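Local coordinates for protein arginine N-methyltransferase SFM1 (Saccharomyces cerevisiae, PDB 5C74) that transfers a single methyl group from S-adenosyl-L-methionine to an arginine of ribosomal protein S3, as a protein-arginine methyltransferase of the SPOUT clan, at residues 78-83 against 126-131; 71-76 against 99-104; 15-20 against 47-52. One frame throughout, in Å; residues are numbered along the deposited sequence.

Contact 1 (78-83 against 126-131)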
loop_
_atom_site.group_PDB
_atom_site.type_symbol
_atom_site.label_atom_id
_atom_site.label_comp_id
_atom_site.label_asym_id
_atom_site.label_seq_id
_atom_site.Cartn_x
_atom_site.Cartn_y
_atom_site.Cartn_z
ATOM N N GLY A 78 17.821 -23.875 -12.027
ATOM C CA GLY A 78 19.038 -23.197 -12.426
ATOM C C GLY A 78 18.822 -22.114 -13.464
ATOM O O GLY A 78 19.763 -21.413 -13.825
ATOM N N ARG A 79 17.589 -21.958 -13.941
ATOM C CA ARG A 79 17.312 -20.932 -14.946
ATOM C C ARG A 79 16.434 -19.821 -14.375
ATOM O O ARG A 79 15.866 -19.022 -15.121
ATOM C CB ARG A 79 16.655 -21.551 -16.192
ATOM C CG ARG A 79 17.512 -22.655 -16.828
ATOM C CD ARG A 79 17.028 -23.008 -18.244
ATOM N NE ARG A 79 16.883 -21.792 -19.037
ATOM C CZ ARG A 79 17.866 -21.230 -19.740
ATOM N NH1 ARG A 79 19.066 -21.803 -19.797
ATOM N NH2 ARG A 79 17.641 -20.106 -20.411
ATOM N N VAL A 80 16.334 -19.773 -13.050
ATOM C CA VAL A 80 15.617 -18.678 -12.390
ATOM C C VAL A 80 16.598 -17.881 -11.537
ATOM O O VAL A 80 17.229 -18.430 -10.636
ATOM C CB VAL A 80 14.455 -19.211 -11.525
ATOM C CG1 VAL A 80 13.732 -18.068 -10.856
ATOM C CG2 VAL A 80 13.475 -20.044 -12.389
ATOM N N CYS A 81 16.732 -16.595 -11.843
ATOM C CA CYS A 81 17.665 -15.721 -11.154
ATOM C C CYS A 81 16.998 -15.035 -9.972
ATOM O O CYS A 81 15.869 -14.561 -10.072
ATOM C CB CYS A 81 18.225 -14.674 -12.122
ATOM S SG CYS A 81 19.390 -13.548 -11.327
ATOM N N LEU A 82 17.689 -14.986 -8.842
ATOM C CA LEU A 82 17.154 -14.278 -7.689
ATOM C C LEU A 82 17.992 -13.029 -7.433
ATOM O O LEU A 82 19.205 -13.125 -7.275
ATOM C CB LEU A 82 17.145 -15.178 -6.453
ATOM C CG LEU A 82 16.739 -14.505 -5.139
ATOM C CD1 LEU A 82 15.223 -14.185 -5.123
ATOM C CD2 LEU A 82 17.119 -15.398 -3.970
ATOM N N LEU A 83 17.358 -11.861 -7.429
ATOM C CA LEU A 83 18.051 -10.646 -6.994
ATOM C C LEU A 83 18.514 -10.855 -5.569
ATOM O O LEU A 83 17.715 -11.157 -4.684
ATOM C CB LEU A 83 17.155 -9.408 -7.063
ATOM C CG LEU A 83 17.854 -8.151 -6.510
ATOM C CD1 LEU A 83 19.064 -7.793 -7.386
ATOM C CD2 LEU A 83 16.899 -6.966 -6.387
ATOM N N ASN A 126 17.287 -26.586 -5.768
ATOM C CA ASN A 126 17.753 -26.715 -7.154
ATOM C C ASN A 126 17.379 -25.539 -8.057
ATOM O O ASN A 126 17.842 -25.438 -9.196
ATOM C CB ASN A 126 17.186 -27.987 -7.778
ATOM C CG ASN A 126 17.628 -29.232 -7.059
ATOM O OD1 ASN A 126 18.763 -29.322 -6.594
ATOM N ND2 ASN A 126 16.733 -30.210 -6.965
ATOM N N LEU A 127 16.522 -24.657 -7.565
ATOM C CA LEU A 127 15.846 -23.714 -8.463
ATOM C C LEU A 127 16.609 -22.425 -8.801
ATOM O O LEU A 127 16.700 -22.035 -9.969
ATOM C CB LEU A 127 14.490 -23.337 -7.859
ATOM C CG LEU A 127 13.649 -22.355 -8.663
ATOM C CD1 LEU A 127 13.287 -22.950 -10.009
ATOM C CD2 LEU A 127 12.387 -21.962 -7.862
ATOM N N LEU A 128 17.138 -21.751 -7.783
ATOM C CA LEU A 128 17.552 -20.357 -7.939
ATOM C C LEU A 128 19.063 -20.143 -8.010
ATOM O O LEU A 128 19.837 -20.861 -7.381
ATOM C CB LEU A 128 17.001 -19.525 -6.774
ATOM C CG LEU A 128 15.491 -19.651 -6.599
ATOM C CD1 LEU A 128 15.098 -19.280 -5.188
ATOM C CD2 LEU A 128 14.810 -18.757 -7.598
ATOM N N ILE A 129 19.455 -19.129 -8.773
ATOM C CA ILE A 129 20.841 -18.664 -8.838
ATOM C C ILE A 129 20.869 -17.181 -8.483
ATOM O O ILE A 129 20.167 -16.379 -9.097
ATOM C CB ILE A 129 21.451 -18.877 -10.249
ATOM C CG1 ILE A 129 21.391 -20.355 -10.655
ATOM C CG2 ILE A 129 22.891 -18.350 -10.303
ATOM C CD1 ILE A 129 22.324 -21.243 -9.873
ATOM N N SER A 130 21.665 -16.813 -7.484
ATOM C CA SER A 130 21.739 -15.430 -7.031
ATOM C C SER A 130 22.544 -14.530 -7.976
ATOM O O SER A 130 23.594 -14.934 -8.486
ATOM C CB SER A 130 22.370 -15.368 -5.632
ATOM O OG SER A 130 21.510 -15.905 -4.640
ATOM N N ARG A 131 22.053 -13.313 -8.188
ATOM C CA ARG A 131 22.828 -12.253 -8.837
ATOM C C ARG A 131 22.603 -10.932 -8.141
ATOM O O ARG A 131 21.513 -10.663 -7.645
ATOM C CB ARG A 131 22.455 -12.099 -10.307
ATOM C CG ARG A 131 22.965 -13.224 -11.199
ATOM C CD ARG A 131 24.473 -13.192 -11.335
ATOM N NE ARG A 131 24.916 -14.100 -12.394
ATOM C CZ ARG A 131 25.301 -15.350 -12.180
ATOM N NH1 ARG A 131 25.278 -15.845 -10.946
ATOM N NH2 ARG A 131 25.686 -16.113 -13.203
#
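V80 to L83 pair in parallel with L128 to R131. Three backbone bonds join the two strands. I129 N donates to V80 O, and R131 N donates to L82 O. Between them, L82 N donates to I129 O at 2.9 Å. G78 N extends the pairing before the strands begin, reaching L127 O at 3.0 Å. Weaker CA-H...O contacts run between these bonds, such as L128 CA to V80 O. The strand segments cross at -41°, a marked twist.

Apolar contacts lie on the face of V80, L82 and L128. CG1 of V80 stands anti to its own N (chi1 180°) and meets L128 CD2 at 3.5 Å. Its other methyl, CG2, touches L127 CD1 at 3.8 Å. On the opposite face, SG of C81 rests on R131 CB at 3.5 Å.

R131 bends back, its NH1 bonding to S130 O, while its NE makes a salt bridge with D95. R79 pairs with D100.

Strand 128-131 is the outermost of the six-stranded parallel sheet within the chain. Strand 80-83 has 101-104 on its other side, and helix 116-123 packs on L82 and L128.

Contact 2 (71-76 against 99-104)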
loop_
_atom_site.group_PDB
_atom_site.type_symbol
_atom_site.label_atom_id
_atom_site.label_comp_id
_atom_site.label_asym_id
_atom_site.label_seq_id
_atom_site.Cartn_x
_atom_site.Cartn_y
_atom_site.Cartn_z
ATOM N N ASP A 71 0.247 -20.421 -20.180
ATOM C CA ASP A 71 0.975 -19.919 -21.340
ATOM C C ASP A 71 2.466 -19.664 -21.066
ATOM O O ASP A 71 3.263 -19.602 -22.002
ATOM C CB ASP A 71 0.330 -18.632 -21.853
ATOM C CG ASP A 71 0.238 -17.560 -20.780
ATOM O OD1 ASP A 71 -0.148 -17.894 -19.639
ATOM O OD2 ASP A 71 0.562 -16.390 -21.076
ATOM N N LEU A 72 2.851 -19.522 -19.802
ATOM C CA LEU A 72 4.241 -19.187 -19.487
ATOM C C LEU A 72 5.179 -20.374 -19.670
ATOM O O LEU A 72 4.791 -21.520 -19.434
ATOM C CB LEU A 72 4.369 -18.664 -18.046
ATOM C CG LEU A 72 3.703 -17.314 -17.759
ATOM C CD1 LEU A 72 3.758 -16.986 -16.273
ATOM C CD2 LEU A 72 4.368 -16.208 -18.558
ATOM N N GLU A 73 6.422 -20.106 -20.074
ATOM C CA GLU A 73 7.397 -21.189 -20.134
ATOM C C GLU A 73 7.669 -21.658 -18.712
ATOM O O GLU A 73 7.553 -20.869 -17.767
ATOM C CB GLU A 73 8.683 -20.757 -20.833
ATOM C CG GLU A 73 9.623 -19.935 -20.007
ATOM C CD GLU A 73 10.909 -19.620 -20.764
ATOM O OE1 GLU A 73 11.179 -18.426 -20.995
ATOM O OE2 GLU A 73 11.642 -20.567 -21.131
ATOM N N LEU A 74 7.975 -22.946 -18.557
ATOM C CA LEU A 74 8.219 -23.521 -17.231
ATOM C C LEU A 74 9.382 -22.844 -16.522
ATOM O O LEU A 74 10.367 -22.499 -17.162
ATOM C CB LEU A 74 8.505 -25.018 -17.343
ATOM C CG LEU A 74 7.333 -25.892 -17.793
ATOM C CD1 LEU A 74 7.776 -27.342 -17.903
ATOM C CD2 LEU A 74 6.158 -25.743 -16.818
ATOM N N LEU A 75 9.263 -22.658 -15.206
ATOM C CA LEU A 75 10.416 -22.298 -14.378
ATOM C C LEU A 75 11.317 -23.521 -14.269
ATOM O O LEU A 75 10.929 -24.551 -13.705
ATOM C CB LEU A 75 9.998 -21.830 -12.979
ATOM C CG LEU A 75 9.594 -20.369 -12.782
ATOM C CD1 LEU A 75 8.354 -20.016 -13.576
ATOM C CD2 LEU A 75 9.360 -20.113 -11.289
ATOM N N LYS A 76 12.522 -23.414 -14.811
ATOM C CA LYS A 76 13.425 -24.554 -14.834
ATOM C C LYS A 76 14.548 -24.392 -13.829
ATOM O O LYS A 76 15.051 -23.290 -13.621
ATOM C CB LYS A 76 13.988 -24.736 -16.246
ATOM C CG LYS A 76 12.946 -25.228 -17.246
ATOM C CD LYS A 76 13.505 -25.259 -18.667
ATOM C CE LYS A 76 13.729 -23.852 -19.211
ATOM N NZ LYS A 76 12.434 -23.159 -19.487
ATOM N N PHE A 99 19.145 -17.514 -17.904
ATOM C CA PHE A 99 17.970 -17.238 -17.070
ATOM C C PHE A 99 16.730 -16.911 -17.891
ATOM O O PHE A 99 16.815 -16.172 -18.874
ATOM C CB PHE A 99 18.257 -16.065 -16.128
ATOM C CG PHE A 99 19.432 -16.284 -15.211
ATOM C CD1 PHE A 99 19.535 -17.434 -14.444
ATOM C CD2 PHE A 99 20.436 -15.329 -15.119
ATOM C CE1 PHE A 99 20.618 -17.634 -13.595
ATOM C CE2 PHE A 99 21.518 -15.516 -14.276
ATOM C CZ PHE A 99 21.614 -16.671 -13.515
ATOM N N ASP A 100 15.579 -17.432 -17.465
ATOM C CA ASP A 100 14.297 -17.127 -18.099
ATOM C C ASP A 100 13.449 -16.207 -17.220
ATOM O O ASP A 100 12.620 -15.452 -17.728
ATOM C CB ASP A 100 13.528 -18.412 -18.382
ATOM C CG ASP A 100 14.339 -19.395 -19.195
ATOM O OD1 ASP A 100 14.943 -18.956 -20.185
ATOM O OD2 ASP A 100 14.393 -20.583 -18.831
ATOM N N TYR A 101 13.683 -16.283 -15.906
ATOM C CA TYR A 101 12.945 -15.503 -14.907
ATOM C C TYR A 101 13.895 -14.796 -13.963
ATOM O O TYR A 101 14.971 -15.305 -13.670
ATOM C CB TYR A 101 12.016 -16.401 -14.085
ATOM C CG TYR A 101 10.861 -16.933 -14.897
ATOM C CD1 TYR A 101 9.683 -16.208 -15.007
ATOM C CD2 TYR A 101 10.949 -18.158 -15.549
ATOM C CE1 TYR A 101 8.600 -16.696 -15.745
ATOM C CE2 TYR A 101 9.879 -18.653 -16.301
ATOM C CZ TYR A 101 8.713 -17.911 -16.391
ATOM O OH TYR A 101 7.659 -18.389 -17.124
ATOM N N PHE A 102 13.463 -13.635 -13.475
ATOM C CA PHE A 102 14.225 -12.834 -12.524
ATOM C C PHE A 102 13.278 -12.549 -11.371
ATOM O O PHE A 102 12.182 -12.037 -11.586
ATOM C CB PHE A 102 14.708 -11.531 -13.168
ATOM C CG PHE A 102 15.673 -10.755 -12.314
ATOM C CD1 PHE A 102 15.214 -9.833 -11.383
ATOM C CD2 PHE A 102 17.039 -10.939 -12.449
ATOM C CE1 PHE A 102 16.103 -9.108 -10.606
ATOM C CE2 PHE A 102 17.934 -10.207 -11.666
ATOM C CZ PHE A 102 17.460 -9.300 -10.748
ATOM N N VAL A 103 13.692 -12.904 -10.161
ATOM C CA VAL A 103 12.793 -12.890 -9.004
ATOM C C VAL A 103 13.176 -11.825 -7.975
ATOM O O VAL A 103 14.334 -11.708 -7.603
ATOM C CB VAL A 103 12.792 -14.258 -8.314
ATOM C CG1 VAL A 103 11.926 -14.231 -7.065
ATOM C CG2 VAL A 103 12.318 -15.343 -9.293
ATOM N N PHE A 104 12.194 -11.042 -7.539
ATOM C CA PHE A 104 12.362 -10.119 -6.422
ATOM C C PHE A 104 11.755 -10.776 -5.213
ATOM O O PHE A 104 10.532 -10.955 -5.150
ATOM C CB PHE A 104 11.688 -8.775 -6.688
ATOM C CG PHE A 104 12.331 -7.992 -7.783
ATOM C CD1 PHE A 104 12.051 -8.283 -9.113
ATOM C CD2 PHE A 104 13.229 -6.978 -7.487
ATOM C CE1 PHE A 104 12.651 -7.569 -10.131
ATOM C CE2 PHE A 104 13.830 -6.256 -8.496
ATOM C CZ PHE A 104 13.542 -6.549 -9.817
HETATM O O HOH W 1 13.036 -21.117 -16.385
#
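Y101 carries its ring anti to its carbonyl carbon (chi1 -69°), which points the phenol from the strand into the loop 71-76. E73 has CG between its backbone N and carbonyl carbon (chi1 78°), and the extended chain brings its carboxylate beside D100. K76 bends at its last two torsions and curls back toward E73.

The phenol is held at its end and over one face. Y101 OH donates to E73 O at 2.6 Å, a short bond lying close to the carbonyl plane. E73 O is gripped twice, by this hydroxyl and by N66 ND2. L72 CB lies against Y101 OH at 3.4 Å. L75 crosses the ring at about a right angle. Its CD1 sits over the face, 3.6 Å from the centroid of the Y101 ring, in a CH-pi contact. K2 makes a cation-pi contact with the same ring.

The charged groups form a network. K76 NZ makes a salt bridge to E73 OE2 at 3.2 Å, on the anti side and well out of the carboxylate plane, and also bonds to L74 O. K76 NZ makes a second salt bridge to D100 OD2 at 3.3 Å, its hydrogen bond weak. The two carboxylates stack with planes 26° apart, E73 OE2 lying 3.6 Å from D100 OD2. K76 probably offsets their repulsion, as do K2 beside E73 and R79 beside D100. A water joins D100 OD2 to L74 O and K76 N.

The loop 71-76 runs from helix 65-68 toward strand 80-83 and packs at the start of strand 101-104. That strand lies between 2-6 and 80-83 in the parallel sheet. N66, in helix 65-68, also bonds to L75 N. On the sheet, F102 and F104 pack against helix 140-151.

Contact 3 (15-20 against 47-52); sequences WVILEY and PQRLLK. With SO4 (sulfate ion), chain C.
I17 is the main residue of helix 14-27 to meet the segment 47-52. Its CD1 presses on P47 CG at 3.5 Å, a tight carbon contact. Its CG2 lies over the centre of one face of the R49 guanidinium, 3.6 Å from CZ. With CG2 anti to the backbone N and CG1 beside it (chi1 -67°), one methyl faces the arginine while the longer branch runs to the proline. I17 CG2 also lies 4.3 Å from L50 CG, and L50 CD2 approaches I17 O. L18 adds a looser contact, its CD2 4.0 Å from R49 NH1.

The R49 edge is taken up by a sulfate, probably from the crystallisation liquor. NE donates to O3 and NH2 donates to O1 at 2.9 Å, both nearly straight. R49 N also reaches O3, at 2.8 Å, and Q48 N reaches O2. The anion sits at the N-terminal end of helix 48-52, whose N-cap position is P47. Main-chain N-H groups at a helix start commonly bind anions, and the helix dipole would add to the attraction. E14 pairs with R49 NH2.

Further along, the two helices run in nearly the same direction, 13° apart with axes 10.0 Å from each other. Y20 CB packs on L50 CD2 at 3.8 Å, and L50 CD1 comes to the ring edge. The phenol points away from L50, its OH bonded to H7 ND1.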
loop_
_atom_site.group_PDB
_atom_site.type_symbol
_atom_site.label_atom_id
_atom_site.label_comp_id
_atom_site.label_asym_id
_atom_site.label_seq_id
_atom_site.Cartn_x
_atom_site.Cartn_y
_atom_site.Cartn_z
ATOM N N TRP A 15 2.432 4.517 -4.191
ATOM C CA TRP A 15 3.717 4.529 -4.891
ATOM C C TRP A 15 4.001 3.162 -5.512
ATOM O O TRP A 15 4.559 3.093 -6.615
ATOM C CB TRP A 15 4.875 4.960 -3.968
ATOM C CG TRP A 15 5.206 4.057 -2.802
ATOM C CD1 TRP A 15 4.754 4.170 -1.514
ATOM C CD2 TRP A 15 6.098 2.937 -2.815
ATOM N NE1 TRP A 15 5.306 3.180 -0.730
ATOM C CE2 TRP A 15 6.140 2.414 -1.505
ATOM C CE3 TRP A 15 6.865 2.317 -3.814
ATOM C CZ2 TRP A 15 6.917 1.306 -1.163
ATOM C CZ3 TRP A 15 7.646 1.216 -3.472
ATOM C CH2 TRP A 15 7.657 0.722 -2.158
ATOM N N VAL A 16 3.587 2.087 -4.842
ATOM C CA VAL A 16 3.731 0.738 -5.415
ATOM C C VAL A 16 2.876 0.569 -6.678
ATOM O O VAL A 16 3.302 -0.029 -7.677
ATOM C CB VAL A 16 3.348 -0.355 -4.385
ATOM C CG1 VAL A 16 3.097 -1.682 -5.061
ATOM C CG2 VAL A 16 4.427 -0.507 -3.320
ATOM N N ILE A 17 1.665 1.111 -6.652
ATOM C CA ILE A 17 0.804 1.049 -7.841
ATOM C C ILE A 17 1.455 1.790 -9.009
ATOM O O ILE A 17 1.441 1.316 -10.149
ATOM C CB ILE A 17 -0.590 1.635 -7.553
ATOM C CG1 ILE A 17 -1.330 0.728 -6.554
ATOM C CG2 ILE A 17 -1.395 1.785 -8.859
ATOM C CD1 ILE A 17 -2.646 1.349 -5.997
ATOM N N LEU A 18 2.051 2.941 -8.729
ATOM C CA LEU A 18 2.726 3.672 -9.790
ATOM C C LEU A 18 3.924 2.882 -10.316
ATOM O O LEU A 18 4.149 2.844 -11.534
ATOM C CB LEU A 18 3.171 5.056 -9.310
ATOM C CG LEU A 18 2.028 5.986 -8.885
ATOM C CD1 LEU A 18 2.614 7.349 -8.462
ATOM C CD2 LEU A 18 1.040 6.159 -10.032
ATOM N N GLU A 19 4.684 2.256 -9.412
ATOM C CA GLU A 19 5.843 1.461 -9.844
ATOM C C GLU A 19 5.434 0.243 -10.647
ATOM O O GLU A 19 6.010 -0.024 -11.712
ATOM C CB GLU A 19 6.694 1.040 -8.649
ATOM C CG GLU A 19 7.386 2.249 -8.017
ATOM C CD GLU A 19 8.562 1.895 -7.109
ATOM O OE1 GLU A 19 8.758 0.694 -6.778
ATOM O OE2 GLU A 19 9.298 2.841 -6.743
ATOM N N TYR A 20 4.450 -0.500 -10.156
ATOM C CA TYR A 20 3.964 -1.662 -10.916
ATOM C C TYR A 20 3.402 -1.256 -12.278
ATOM O O TYR A 20 3.599 -1.967 -13.266
ATOM C CB TYR A 20 2.892 -2.426 -10.129
ATOM C CG TYR A 20 3.415 -3.197 -8.934
ATOM C CD1 TYR A 20 4.785 -3.308 -8.672
ATOM C CD2 TYR A 20 2.535 -3.840 -8.071
ATOM C CE1 TYR A 20 5.239 -4.021 -7.570
ATOM C CE2 TYR A 20 2.982 -4.542 -6.980
ATOM C CZ TYR A 20 4.320 -4.644 -6.734
ATOM O OH TYR A 20 4.713 -5.363 -5.633
ATOM N N PRO A 47 -5.831 -3.174 -7.350
ATOM C CA PRO A 47 -6.167 -1.829 -7.830
ATOM C C PRO A 47 -6.706 -1.858 -9.264
ATOM O O PRO A 47 -6.182 -2.593 -10.103
ATOM C CB PRO A 47 -4.827 -1.081 -7.746
ATOM C CG PRO A 47 -4.109 -1.758 -6.593
ATOM C CD PRO A 47 -4.507 -3.223 -6.702
ATOM N N GLN A 48 -7.747 -1.077 -9.532
ATOM C CA GLN A 48 -8.352 -1.043 -10.864
ATOM C C GLN A 48 -7.358 -0.674 -11.962
ATOM O O GLN A 48 -7.446 -1.184 -13.082
ATOM C CB GLN A 48 -9.526 -0.061 -10.896
ATOM C CG GLN A 48 -10.766 -0.554 -10.168
ATOM C CD GLN A 48 -11.344 -1.811 -10.791
ATOM O OE1 GLN A 48 -11.497 -2.834 -10.125
ATOM N NE2 GLN A 48 -11.662 -1.739 -12.074
ATOM N N ARG A 49 -6.421 0.213 -11.647
ATOM C CA ARG A 49 -5.427 0.621 -12.629
ATOM C C ARG A 49 -4.573 -0.570 -13.053
ATOM O O ARG A 49 -4.216 -0.704 -14.231
ATOM C CB ARG A 49 -4.562 1.756 -12.070
ATOM C CG ARG A 49 -5.220 3.126 -12.232
ATOM C CD ARG A 49 -4.516 4.193 -11.377
ATOM N NE ARG A 49 -4.622 3.914 -9.942
ATOM C CZ ARG A 49 -3.811 4.448 -9.034
ATOM N NH1 ARG A 49 -2.850 5.288 -9.422
ATOM N NH2 ARG A 49 -3.951 4.148 -7.748
ATOM N N LEU A 50 -4.274 -1.455 -12.108
ATOM C CA LEU A 50 -3.414 -2.593 -12.419
ATOM C C LEU A 50 -4.195 -3.685 -13.159
ATOM O O LEU A 50 -3.675 -4.335 -14.071
ATOM C CB LEU A 50 -2.779 -3.147 -11.146
ATOM C CG LEU A 50 -1.854 -2.140 -10.436
ATOM C CD1 LEU A 50 -1.324 -2.713 -9.138
ATOM C CD2 LEU A 50 -0.682 -1.731 -11.346
ATOM N N LEU A 51 -5.439 -3.892 -12.758
ATOM C CA LEU A 51 -6.303 -4.817 -13.490
ATOM C C LEU A 51 -6.442 -4.381 -14.950
ATOM O O LEU A 51 -6.321 -5.198 -15.861
ATOM C CB LEU A 51 -7.665 -4.909 -12.819
ATOM C CG LEU A 51 -7.670 -5.662 -11.484
ATOM C CD1 LEU A 51 -9.066 -5.645 -10.860
ATOM C CD2 LEU A 51 -7.154 -7.087 -11.634
ATOM N N LYS A 52 -6.661 -3.087 -15.178
ATOM C CA LYS A 52 -6.827 -2.602 -16.546
ATOM C C LYS A 52 -5.551 -2.776 -17.354
ATOM O O LYS A 52 -5.601 -2.937 -18.574
ATOM C CB LYS A 52 -7.272 -1.137 -16.560
ATOM C CG LYS A 52 -8.674 -0.950 -15.990
ATOM C CD LYS A 52 -9.270 0.395 -16.359
ATOM C CE LYS A 52 -10.643 0.567 -15.721
ATOM N NZ LYS A 52 -10.551 0.569 -14.234
HETATM S S SO4 C . -7.163 2.149 -8.101
HETATM O O1 SO4 C . -6.234 2.459 -7.012
HETATM O O2 SO4 C . -8.023 1.073 -7.639
HETATM O O3 SO4 C . -6.415 1.738 -9.283
HETATM O O4 SO4 C . -7.978 3.310 -8.430
#

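Contact 3 comes first along the chain and closes before the others open. Contacts 1 and 2 interleave, with segments in the order 71-76, 78-83, 99-104, 126-131. They are close neighbours, their centres 10 Å apart, and share the six-stranded parallel sheet. Strands 80-83 and 101-104 lie next to each other there. C81 O and V103 N probably hydrogen-bond, and V80 packs on V103. Contact 3 joins two helices elsewhere, its centre about 27 Å from that of contact 1 and 22 Å from that of contact 2. Contacts 1 and 2 thus build the part of the sheet that ends in edge strand 128-131, while contact 3 lies among helices at the second subunit, where I17 packs on K202 of that subunit.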